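Local coordinates for protein pks18 (Mycobacterium tuberculosis, PDB 1TED) that probably extends medium- and long-chain aliphatic acyl-CoA starters with malonyl-CoA to make tri- and tetraketide alpha-pyrones, as a homodimeric type III polyketide synthase of the thiolase fold, at residues A[248-253]-A[385-390]; A[262-267]-A[379-384]. All coordinates share one frame; numbering follows the deposited sequence.

How the contacts relate
From the N terminus, the chain passes the predicted nucleophile Cys175 before it enters strand 247-256, which supplies 248-253, the first half of contact 1. A loop leads on to strand 264-269, where 262-267 begins contact 2. More than a hundred residues follow, including helix 281-299 and strand 370-378, before the chain turns at 379-384 and closes contact 2. It then runs straight on into 385-390 and closes contact 1, so contact 2 is nested within contact 1. Contact 1 joins neighbouring strands of the large mixed sheet; contact 2 ties the turn before strand 382-390 to the hairpin 264-277. Phe253 and Val383 touch where the two contacts meet.

Contact 1 of 2, residues A[248-253]-A[385-390]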
ATOM      1  N   VAL A 248       1.083  23.868   7.020  1.00 30.53           N
ATOM      2  CA  VAL A 248       1.801  23.115   8.047  1.00 29.92           C
ATOM      3  C   VAL A 248       0.970  21.924   8.552  1.00 30.36           C
ATOM      4  O   VAL A 248      -0.187  22.088   8.957  1.00 28.84           O
ATOM      5  CB  VAL A 248       2.156  24.018   9.267  1.00 30.25           C
ATOM      6  CG1 VAL A 248       2.942  23.218  10.305  1.00 28.55           C
ATOM      7  CG2 VAL A 248       2.962  25.217   8.816  1.00 28.12           C
ATOM      8  N   VAL A 249       1.550  20.728   8.510  1.00 29.36           N
ATOM      9  CA  VAL A 249       0.855  19.544   9.005  1.00 30.30           C
ATOM     10  C   VAL A 249       1.248  19.420  10.477  1.00 31.47           C
ATOM     11  O   VAL A 249       2.268  18.825  10.829  1.00 32.06           O
ATOM     12  CB  VAL A 249       1.252  18.264   8.215  1.00 30.73           C
ATOM     13  CG1 VAL A 249       0.471  17.068   8.732  1.00 30.17           C
ATOM     14  CG2 VAL A 249       0.950  18.454   6.731  1.00 27.49           C
ATOM     15  N   ARG A 250       0.417  20.008  11.327  1.00 31.98           N
ATOM     16  CA  ARG A 250       0.636  20.041  12.762  1.00 32.64           C
ATOM     17  C   ARG A 250       0.467  18.724  13.507  1.00 32.99           C
ATOM     18  O   ARG A 250       1.279  18.400  14.379  1.00 33.18           O
ATOM     19  CB  ARG A 250      -0.280  21.101  13.374  1.00 32.29           C
ATOM     20  CG  ARG A 250      -0.104  22.483  12.738  1.00 35.46           C
ATOM     21  CD  ARG A 250      -1.126  23.482  13.252  1.00 33.21           C
ATOM     22  NE  ARG A 250      -1.115  23.553  14.707  1.00 31.85           N
ATOM     23  CZ  ARG A 250      -1.844  24.402  15.422  1.00 31.65           C
ATOM     24  NH1 ARG A 250      -2.652  25.270  14.820  1.00 28.68           N
ATOM     25  NH2 ARG A 250      -1.758  24.383  16.746  1.00 32.15           N
ATOM     26  N   SER A 251      -0.577  17.969  13.177  1.00 33.30           N
ATOM     27  CA  SER A 251      -0.826  16.707  13.864  1.00 33.33           C
ATOM     28  C   SER A 251      -1.765  15.807  13.068  1.00 34.19           C
ATOM     29  O   SER A 251      -2.706  16.289  12.439  1.00 35.13           O
ATOM     30  CB  SER A 251      -1.427  16.995  15.250  1.00 34.06           C
ATOM     31  OG  SER A 251      -1.532  15.820  16.036  1.00 37.61           O
ATOM     32  N   SER A 252      -1.509  14.502  13.081  1.00 34.28           N
ATOM     33  CA  SER A 252      -2.369  13.570  12.355  1.00 34.84           C
ATOM     34  C   SER A 252      -2.985  12.572  13.336  1.00 33.53           C
ATOM     35  O   SER A 252      -2.472  12.379  14.435  1.00 36.14           O
ATOM     36  CB  SER A 252      -1.579  12.856  11.253  1.00 34.69           C
ATOM     37  OG  SER A 252      -0.566  12.030  11.788  1.00 37.89           O
ATOM     38  N   PHE A 253      -4.089  11.945  12.947  1.00 32.91           N
ATOM     39  CA  PHE A 253      -4.776  11.002  13.833  1.00 32.01           C
ATOM     40  C   PHE A 253      -5.553   9.933  13.070  1.00 30.07           C
ATOM     41  O   PHE A 253      -5.974  10.145  11.935  1.00 28.90           O
ATOM     42  CB  PHE A 253      -5.737  11.771  14.754  1.00 33.60           C
ATOM     43  CG  PHE A 253      -6.818  12.534  14.012  1.00 33.89           C
ATOM     44  CD1 PHE A 253      -8.005  11.904  13.634  1.00 33.53           C
ATOM     45  CD2 PHE A 253      -6.629  13.870  13.656  1.00 33.24           C
ATOM     46  CE1 PHE A 253      -8.985  12.593  12.915  1.00 33.86           C
ATOM     47  CE2 PHE A 253      -7.603  14.569  12.933  1.00 32.69           C
ATOM     48  CZ  PHE A 253      -8.783  13.930  12.563  1.00 32.62           C
ATOM     49  N   GLY A 385      -7.409  11.753   9.611  1.00 28.47           N
ATOM     50  CA  GLY A 385      -7.369  13.196   9.475  1.00 28.05           C
ATOM     51  C   GLY A 385      -6.109  13.877   9.972  1.00 28.39           C
ATOM     52  O   GLY A 385      -5.120  13.219  10.321  1.00 26.76           O
ATOM     53  N   MET A 386      -6.151  15.208  10.005  1.00 27.32           N
ATOM     54  CA  MET A 386      -5.012  16.000  10.447  1.00 26.86           C
ATOM     55  C   MET A 386      -5.421  17.396  10.889  1.00 25.78           C
ATOM     56  O   MET A 386      -6.459  17.908  10.469  1.00 27.62           O
ATOM     57  CB  MET A 386      -3.998  16.136   9.298  1.00 29.04           C
ATOM     58  CG  MET A 386      -4.407  17.147   8.214  1.00 30.31           C
ATOM     59  SD  MET A 386      -3.093  17.565   7.012  1.00 31.28           S
ATOM     60  CE  MET A 386      -4.021  18.055   5.601  1.00 25.88           C
ATOM     61  N   LEU A 387      -4.608  17.995  11.755  1.00 24.89           N
ATOM     62  CA  LEU A 387      -4.807  19.369  12.204  1.00 24.49           C
ATOM     63  C   LEU A 387      -3.792  20.117  11.340  1.00 24.80           C
ATOM     64  O   LEU A 387      -2.674  19.637  11.167  1.00 26.52           O
ATOM     65  CB  LEU A 387      -4.444  19.548  13.688  1.00 22.80           C
ATOM     66  CG  LEU A 387      -4.399  21.011  14.183  1.00 21.99           C
ATOM     67  CD1 LEU A 387      -5.795  21.626  14.130  1.00 20.92           C
ATOM     68  CD2 LEU A 387      -3.872  21.078  15.608  1.00 17.95           C
ATOM     69  N   PHE A 388      -4.162  21.269  10.790  1.00 24.01           N
ATOM     70  CA  PHE A 388      -3.227  21.993   9.944  1.00 26.38           C
ATOM     71  C   PHE A 388      -3.356  23.507   9.997  1.00 27.07           C
ATOM     72  O   PHE A 388      -4.358  24.046  10.466  1.00 29.77           O
ATOM     73  CB  PHE A 388      -3.370  21.508   8.492  1.00 26.03           C
ATOM     74  CG  PHE A 388      -4.691  21.852   7.859  1.00 26.38           C
ATOM     75  CD1 PHE A 388      -4.898  23.101   7.277  1.00 26.69           C
ATOM     76  CD2 PHE A 388      -5.737  20.931   7.858  1.00 25.70           C
ATOM     77  CE1 PHE A 388      -6.133  23.430   6.699  1.00 27.00           C
ATOM     78  CE2 PHE A 388      -6.973  21.250   7.283  1.00 26.28           C
ATOM     79  CZ  PHE A 388      -7.170  22.501   6.703  1.00 25.65           C
ATOM     80  N   ASP A 389      -2.320  24.181   9.510  1.00 27.42           N
ATOM     81  CA  ASP A 389      -2.259  25.640   9.452  1.00 29.92           C
ATOM     82  C   ASP A 389      -1.965  26.118   8.021  1.00 31.06           C
ATOM     83  O   ASP A 389      -1.058  25.606   7.367  1.00 32.47           O
ATOM     84  CB  ASP A 389      -1.149  26.167  10.371  1.00 29.89           C
ATOM     85  CG  ASP A 389      -1.629  26.448  11.782  1.00 31.29           C
ATOM     86  OD1 ASP A 389      -2.804  26.157  12.099  1.00 32.35           O
ATOM     87  OD2 ASP A 389      -0.820  26.964  12.582  1.00 31.74           O
ATOM     88  N   ILE A 390      -2.745  27.076   7.532  1.00 30.81           N
ATOM     89  CA  ILE A 390      -2.506  27.647   6.210  1.00 31.46           C
ATOM     90  C   ILE A 390      -1.996  29.071   6.453  1.00 32.09           C
ATOM     91  O   ILE A 390      -2.680  29.900   7.067  1.00 31.33           O
ATOM     92  CB  ILE A 390      -3.787  27.731   5.342  1.00 33.46           C
ATOM     93  CG1 ILE A 390      -4.338  26.331   5.047  1.00 33.86           C
ATOM     94  CG2 ILE A 390      -3.461  28.423   4.011  1.00 33.14           C
ATOM     95  CD1 ILE A 390      -5.652  26.357   4.272  1.00 32.88           C
TER
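Arg250, Leu387 and Asp389 carry the heart of this contact, where two antiparallel strands of the large mixed sheet of the thiolase fold are interrupted by a classic beta bulge. Arg250 and Ser251 both face Leu387, and their two amides converge on its carbonyl oxygen: both bonds are weak, with Arg250 N at 3.1 Å from Leu387 O. In return, Leu387 N donates to Ser251 O at 2.6 Å. At the bulge the Arg250 side chain points toward strand 385-390. There its chain bends at the third torsion (chi3 54°), which swings the guanidinium round to Asp389. NH1 meets Asp389 OD1 at 2.9 Å in a salt bridge, from the syn side but well out of the carboxylate plane; the oxygen lies near the guanidinium plane, although the two planar groups are twisted 67° apart. Leu387 CD2 sits over one guanidinium face, offset toward its rim, 3.8 Å from Arg250 NE. The same Asp389 oxygen also bonds to Thr371 OG1 on strand 370-378, so two partners grip it and the carboxylate links three adjacent strands. Beyond the salt bridge, Val248 and Asp389 form a hydrogen-bonded pair, Val248 N reaching Asp389 O at 2.8 Å. The face bearing Leu387 and Phe253 packs against helix 281-299, whereas Val249 lies on the other face and sets both its methyls against Met386 SD. At the far end of the ladder Phe253 folds back over Gly385, its first torsion tucking the ring over the neighbouring strand. This is a CH-pi contact: Gly385 CA stands 3.8 Å from the centroid of the Phe253 ring, 26° off the ring normal.

Contact 2 of 2, residues A[262-267]-A[379-384]; sequences DGIVLG and PGVTVE
Pro379 and Ile264 meet as two rounded bumps set side by side. The proline CB nudges the backbone of the strand, 3.4 Å from Ile264 O, while Pro379 CA lies 3.9 Å from Ile264 CB. The CG2 branch of Ile264 is anti to its own backbone nitrogen and runs along the same proline, and its CG1 branch goes the other way, to the neighbourhood of Val381. The valine fills the next hollow. Its CG2 methyl enters the dip above Gly263, 3.5 Å from Gly263 CA; the glycine, having no side chain, lets the methyl come down on its CA. Further along, Leu266 CD1 rests loosely against the proline ring, 4.4 Å from Pro379 CG.

The two parts brought together are the first strand of the 264-277 hairpin and the turn joining strands 370-378 and 382-390, in which Val381 and Thr382 form a G1 beta bulge with the end of strand 370-378. A water at the seam accepts from Ile264 N at 2.9 Å; its approach to Gly380 N is unusually short, so that half of a bridge between the backbones is doubtful. On its other flank the turn is pinned by its own side chain: Thr382 OG1 donates to Pro379 O at 3.2 Å, the donor tilted 21° from the carbonyl plane. Ala148 of the second subunit packs on both Pro379 and Leu266. The side chain of Ile264 lies about 6 Å from that of Cys175, the probable nucleophile, and Leu266 touches the bound myristic acid.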
ATOM      1  N   ASP A 262     -18.624  -3.292   8.793  1.00 30.59           N
ATOM      2  CA  ASP A 262     -19.506  -3.351   7.635  1.00 28.12           C
ATOM      3  C   ASP A 262     -19.781  -1.991   7.032  1.00 26.26           C
ATOM      4  O   ASP A 262     -20.554  -1.881   6.081  1.00 26.24           O
ATOM      5  CB  ASP A 262     -20.836  -3.997   8.032  1.00 31.65           C
ATOM      6  CG  ASP A 262     -21.720  -3.059   8.844  1.00 32.66           C
ATOM      7  OD1 ASP A 262     -21.185  -2.284   9.663  1.00 34.37           O
ATOM      8  OD2 ASP A 262     -22.953  -3.102   8.665  1.00 39.08           O
ATOM      9  N   GLY A 263     -19.150  -0.959   7.578  1.00 25.25           N
ATOM     10  CA  GLY A 263     -19.378   0.392   7.085  1.00 25.40           C
ATOM     11  C   GLY A 263     -18.933   0.673   5.660  1.00 25.97           C
ATOM     12  O   GLY A 263     -19.741   1.097   4.828  1.00 24.93           O
ATOM     13  N   ILE A 264     -17.646   0.463   5.383  1.00 25.16           N
ATOM     14  CA  ILE A 264     -17.085   0.692   4.051  1.00 24.80           C
ATOM     15  C   ILE A 264     -16.381  -0.581   3.603  1.00 24.43           C
ATOM     16  O   ILE A 264     -15.326  -0.936   4.131  1.00 25.50           O
ATOM     17  CB  ILE A 264     -16.062   1.866   4.056  1.00 24.81           C
ATOM     18  CG1 ILE A 264     -16.761   3.162   4.469  1.00 24.40           C
ATOM     19  CG2 ILE A 264     -15.413   2.010   2.669  1.00 24.54           C
ATOM     20  CD1 ILE A 264     -15.828   4.329   4.729  1.00 21.91           C
ATOM     21  N   VAL A 265     -16.970  -1.270   2.635  0.50 22.93           N
ATOM     22  CA  VAL A 265     -16.398  -2.507   2.145  0.50 22.59           C
ATOM     23  C   VAL A 265     -15.909  -2.387   0.713  0.50 23.42           C
ATOM     24  O   VAL A 265     -16.654  -1.997  -0.184  0.50 20.97           O
ATOM     25  CB  VAL A 265     -17.421  -3.651   2.248  0.50 22.98           C
ATOM     26  CG1 VAL A 265     -16.877  -4.908   1.615  1.00 24.72           C
ATOM     27  CG2 VAL A 265     -17.740  -3.913   3.694  1.00 23.77           C
ATOM     28  N   LEU A 266     -14.641  -2.725   0.507  1.00 25.06           N
ATOM     29  CA  LEU A 266     -14.045  -2.669  -0.819  1.00 27.08           C
ATOM     30  C   LEU A 266     -13.713  -4.085  -1.258  1.00 26.44           C
ATOM     31  O   LEU A 266     -13.285  -4.908  -0.454  1.00 28.02           O
ATOM     32  CB  LEU A 266     -12.772  -1.813  -0.806  1.00 27.19           C
ATOM     33  CG  LEU A 266     -12.949  -0.394  -0.258  1.00 29.17           C
ATOM     34  CD1 LEU A 266     -11.625   0.372  -0.382  1.00 27.25           C
ATOM     35  CD2 LEU A 266     -14.060   0.312  -1.017  1.00 26.68           C
ATOM     36  N   GLY A 267     -13.920  -4.369  -2.535  1.00 25.88           N
ATOM     37  CA  GLY A 267     -13.642  -5.703  -3.025  1.00 28.09           C
ATOM     38  C   GLY A 267     -13.351  -5.712  -4.506  1.00 29.10           C
ATOM     39  O   GLY A 267     -13.551  -4.711  -5.192  1.00 31.33           O
ATOM     40  N   PRO A 379     -11.951   2.201   5.126  1.00 31.47           N
ATOM     41  CA  PRO A 379     -12.584   0.927   5.480  1.00 31.95           C
ATOM     42  C   PRO A 379     -12.325   0.500   6.918  1.00 33.83           C
ATOM     43  O   PRO A 379     -11.387   0.968   7.565  1.00 33.50           O
ATOM     44  CB  PRO A 379     -12.020  -0.046   4.442  1.00 32.68           C
ATOM     45  CG  PRO A 379     -10.755   0.621   3.967  1.00 32.69           C
ATOM     46  CD  PRO A 379     -11.126   2.063   3.915  1.00 29.94           C
ATOM     47  N   GLY A 380     -13.184  -0.392   7.405  1.00 37.41           N
ATOM     48  CA  GLY A 380     -13.115  -0.879   8.776  1.00 39.33           C
ATOM     49  C   GLY A 380     -13.787   0.220   9.556  1.00 40.25           C
ATOM     50  O   GLY A 380     -14.254   0.071  10.689  1.00 39.24           O
ATOM     51  N   VAL A 381     -13.879   1.325   8.827  1.00 40.63           N
ATOM     52  CA  VAL A 381     -14.389   2.601   9.259  1.00 36.08           C
ATOM     53  C   VAL A 381     -13.402   3.091  10.278  1.00 33.79           C
ATOM     54  O   VAL A 381     -13.432   2.752  11.466  1.00 33.18           O
ATOM     55  CB  VAL A 381     -15.797   2.563   9.815  1.00 36.81           C
ATOM     56  CG1 VAL A 381     -16.170   3.964  10.255  1.00 37.52           C
ATOM     57  CG2 VAL A 381     -16.775   2.131   8.730  1.00 34.58           C
ATOM     58  N   THR A 382     -12.478   3.869   9.737  1.00 32.00           N
ATOM     59  CA  THR A 382     -11.396   4.484  10.466  1.00 29.28           C
ATOM     60  C   THR A 382     -11.532   5.952  10.136  1.00 28.63           C
ATOM     61  O   THR A 382     -11.776   6.303   8.982  1.00 27.46           O
ATOM     62  CB  THR A 382     -10.040   3.994   9.920  1.00 29.42           C
ATOM     63  OG1 THR A 382     -10.005   2.562   9.956  1.00 27.56           O
ATOM     64  CG2 THR A 382      -8.879   4.577  10.727  1.00 27.37           C
ATOM     65  N   VAL A 383     -11.407   6.808  11.142  1.00 29.02           N
ATOM     66  CA  VAL A 383     -11.467   8.231  10.888  1.00 29.48           C
ATOM     67  C   VAL A 383     -10.014   8.611  10.686  1.00 31.68           C
ATOM     68  O   VAL A 383      -9.170   8.386  11.563  1.00 31.82           O
ATOM     69  CB  VAL A 383     -12.026   9.029  12.070  1.00 29.70           C
ATOM     70  CG1 VAL A 383     -12.044  10.507  11.702  1.00 26.63           C
ATOM     71  CG2 VAL A 383     -13.436   8.538  12.424  1.00 27.22           C
ATOM     72  N   GLU A 384      -9.725   9.173   9.520  1.00 31.29           N
ATOM     73  CA  GLU A 384      -8.373   9.561   9.176  1.00 30.74           C
ATOM     74  C   GLU A 384      -8.370  11.072   8.999  1.00 28.62           C
ATOM     75  O   GLU A 384      -9.233  11.618   8.322  1.00 27.57           O
ATOM     76  CB  GLU A 384      -7.980   8.856   7.876  1.00 32.68           C
ATOM     77  CG  GLU A 384      -6.560   8.361   7.834  1.00 38.69           C
ATOM     78  CD  GLU A 384      -6.320   7.202   8.773  1.00 40.07           C
ATOM     79  OE1 GLU A 384      -6.649   6.052   8.408  1.00 39.92           O
ATOM     80  OE2 GLU A 384      -5.802   7.451   9.885  1.00 41.66           O
TER
HETATM   81  O   HOH W   1     -15.612  -0.872   7.041  1.00 23.84           O